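Local coordinates for protein AMP-dependent synthetase and ligase (Xenorhabdus doucetiae, PDB 6QSR) that forms one half of the ApeI:P dehydratase heterocomplex, which serves a type II polyketide synthase in the biosynthesis of aryl polyene pigments, at residues A43-V48 with V68-P73. Residues are numbered along the deposited sequence; the frame is centred on the assembly and turned at random.
Sequences AQIDWV and VKFQFP
The ring of Phe70 is met at its edge by Gln44 and Ile45, and neither lies over a face. Gln44 OE1 sits in the ring plane, 3.7 Å from Phe70 CD2. Gln44 NE2 is 3.8 Å from Phe70 CD2 but is raised to one side of the ring plane, beyond the rim. The amide plane is turned 77° from the ring plane, so the two flat groups do not stack. The carbonyl oxygen faces the C-H rim at van der Waals distance, at most a weak favourable contact. The Gln44 and Phe70 side chains run past one another, pointing opposite ways.

Ile45 meets the next part of the rim. Its CD1 lies near the ring plane, 4.0 Å from Phe70 CZ, and the Ile45 side chain lies roughly perpendicular to that of Phe70. This is the apolar part of the contact. Gln44 holds CG anti to its carbonyl carbon (chi1 -63°) and then runs extended, which carries the amide out from the helix to the ring.

The polar end of Gln44 is buried, but the hydrogen bond of OE1 goes to Ser111 OG. Phe70 also packs on Ser111, so one serine of strand 109-118 touches both partners. The backbones stay well apart, with the CA atoms of Gln44 and Phe70 9.4 Å from each other.

The contact joins helix 41-56 to the end of strand 61-70, an outermost strand of this chain's antiparallel sheet. A sheet wrapped around a central helix is the hallmark of the HotDog fold. Val68 and Lys69 pair antiparallel with a strand of the FabA/FabZ-type partner chain, so the sheet continues across the interface. Ile45 also packs on Ile80 of that chain, so this helix-strand contact forms part of the heterodimer interface.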
# COMPACT_ATOMS: atom_id res chain seq x y z
N ALA A 43 3.24 2.07 -3.24
CA ALA A 43 4.17 2.47 -4.30
C ALA A 43 5.58 2.69 -3.76
O ALA A 43 6.56 2.33 -4.40
CB ALA A 43 3.68 3.71 -5.02
N GLN A 44 5.64 3.26 -2.55
CA GLN A 44 6.90 3.48 -1.84
C GLN A 44 7.58 2.15 -1.49
O GLN A 44 8.80 2.02 -1.60
CB GLN A 44 6.67 4.33 -0.59
CG GLN A 44 6.15 5.74 -0.88
CD GLN A 44 5.77 6.50 0.38
OE1 GLN A 44 6.58 6.63 1.30
NE2 GLN A 44 4.54 7.01 0.43
N ILE A 45 6.78 1.16 -1.12
CA ILE A 45 7.28 -0.20 -0.86
C ILE A 45 7.72 -0.86 -2.18
O ILE A 45 8.78 -1.51 -2.24
CB ILE A 45 6.25 -1.05 -0.10
CG1 ILE A 45 6.02 -0.46 1.29
CG2 ILE A 45 6.72 -2.50 0.05
CD1 ILE A 45 4.69 -0.80 1.89
N ASP A 46 6.91 -0.66 -3.23
CA ASP A 46 7.17 -1.22 -4.56
C ASP A 46 8.57 -0.84 -5.07
O ASP A 46 9.32 -1.70 -5.52
CB ASP A 46 6.07 -0.81 -5.55
CG ASP A 46 6.09 -1.62 -6.84
OD1 ASP A 46 5.78 -2.83 -6.80
OD2 ASP A 46 6.39 -1.05 -7.90
N TRP A 47 8.95 0.44 -4.96
CA TRP A 47 10.25 0.91 -5.44
C TRP A 47 11.41 0.43 -4.57
O TRP A 47 12.46 0.06 -5.08
CB TRP A 47 10.27 2.44 -5.56
CG TRP A 47 9.16 2.99 -6.40
CD1 TRP A 47 8.50 2.36 -7.42
CD2 TRP A 47 8.59 4.30 -6.31
NE1 TRP A 47 7.53 3.19 -7.95
CE2 TRP A 47 7.58 4.39 -7.29
CE3 TRP A 47 8.84 5.41 -5.49
CZ2 TRP A 47 6.80 5.55 -7.47
CZ3 TRP A 47 8.06 6.56 -5.67
CH2 TRP A 47 7.06 6.62 -6.65
N VAL A 48 11.22 0.41 -3.25
CA VAL A 48 12.18 -0.21 -2.34
C VAL A 48 12.50 -1.63 -2.81
O VAL A 48 13.67 -2.00 -2.94
CB VAL A 48 11.71 -0.17 -0.87
CG1 VAL A 48 12.54 -1.10 0.01
CG2 VAL A 48 11.80 1.25 -0.34
N VAL A 68 6.29 -0.48 8.96
CA VAL A 68 6.38 0.67 8.06
C VAL A 68 5.60 1.83 8.65
O VAL A 68 4.54 1.63 9.23
CB VAL A 68 5.92 0.34 6.63
CG1 VAL A 68 4.45 -0.09 6.58
CG2 VAL A 68 6.17 1.52 5.71
N LYS A 69 6.13 3.05 8.50
CA LYS A 69 5.48 4.26 8.97
C LYS A 69 5.49 5.27 7.83
O LYS A 69 6.54 5.55 7.26
CB LYS A 69 6.18 4.85 10.19
CG LYS A 69 6.35 3.87 11.35
CD LYS A 69 5.79 4.41 12.67
CE LYS A 69 5.38 3.28 13.61
NZ LYS A 69 6.54 2.52 14.14
N PHE A 70 4.31 5.78 7.50
CA PHE A 70 4.16 6.83 6.52
C PHE A 70 3.77 8.07 7.31
O PHE A 70 2.64 8.18 7.79
CB PHE A 70 3.07 6.46 5.51
CG PHE A 70 3.35 5.18 4.78
CD1 PHE A 70 2.68 4.01 5.12
CD2 PHE A 70 4.29 5.15 3.76
CE1 PHE A 70 2.93 2.83 4.43
CE2 PHE A 70 4.56 3.97 3.08
CZ PHE A 70 3.87 2.81 3.42
N GLN A 71 4.72 8.99 7.45
CA GLN A 71 4.56 10.11 8.37
C GLN A 71 4.41 11.49 7.72
O GLN A 71 4.25 12.47 8.43
CB GLN A 71 5.70 10.11 9.40
CG GLN A 71 7.07 10.52 8.88
CD GLN A 71 8.20 10.00 9.76
OE1 GLN A 71 8.54 8.82 9.72
NE2 GLN A 71 8.80 10.89 10.55
N PHE A 72 4.45 11.55 6.38
CA PHE A 72 4.21 12.81 5.64
C PHE A 72 3.67 12.49 4.25
O PHE A 72 4.21 11.61 3.58
CB PHE A 72 5.52 13.61 5.53
CG PHE A 72 5.31 15.06 5.19
CD1 PHE A 72 5.39 15.51 3.87
CD2 PHE A 72 5.04 15.99 6.19
CE1 PHE A 72 5.21 16.85 3.55
CE2 PHE A 72 4.86 17.34 5.88
CZ PHE A 72 4.94 17.77 4.56
N PRO A 73 2.60 13.20 3.80
CA PRO A 73 2.06 12.89 2.47
C PRO A 73 2.96 13.37 1.33
O PRO A 73 3.58 14.44 1.43
CB PRO A 73 0.73 13.64 2.43
CG PRO A 73 0.80 14.68 3.49
CD PRO A 73 1.94 14.37 4.41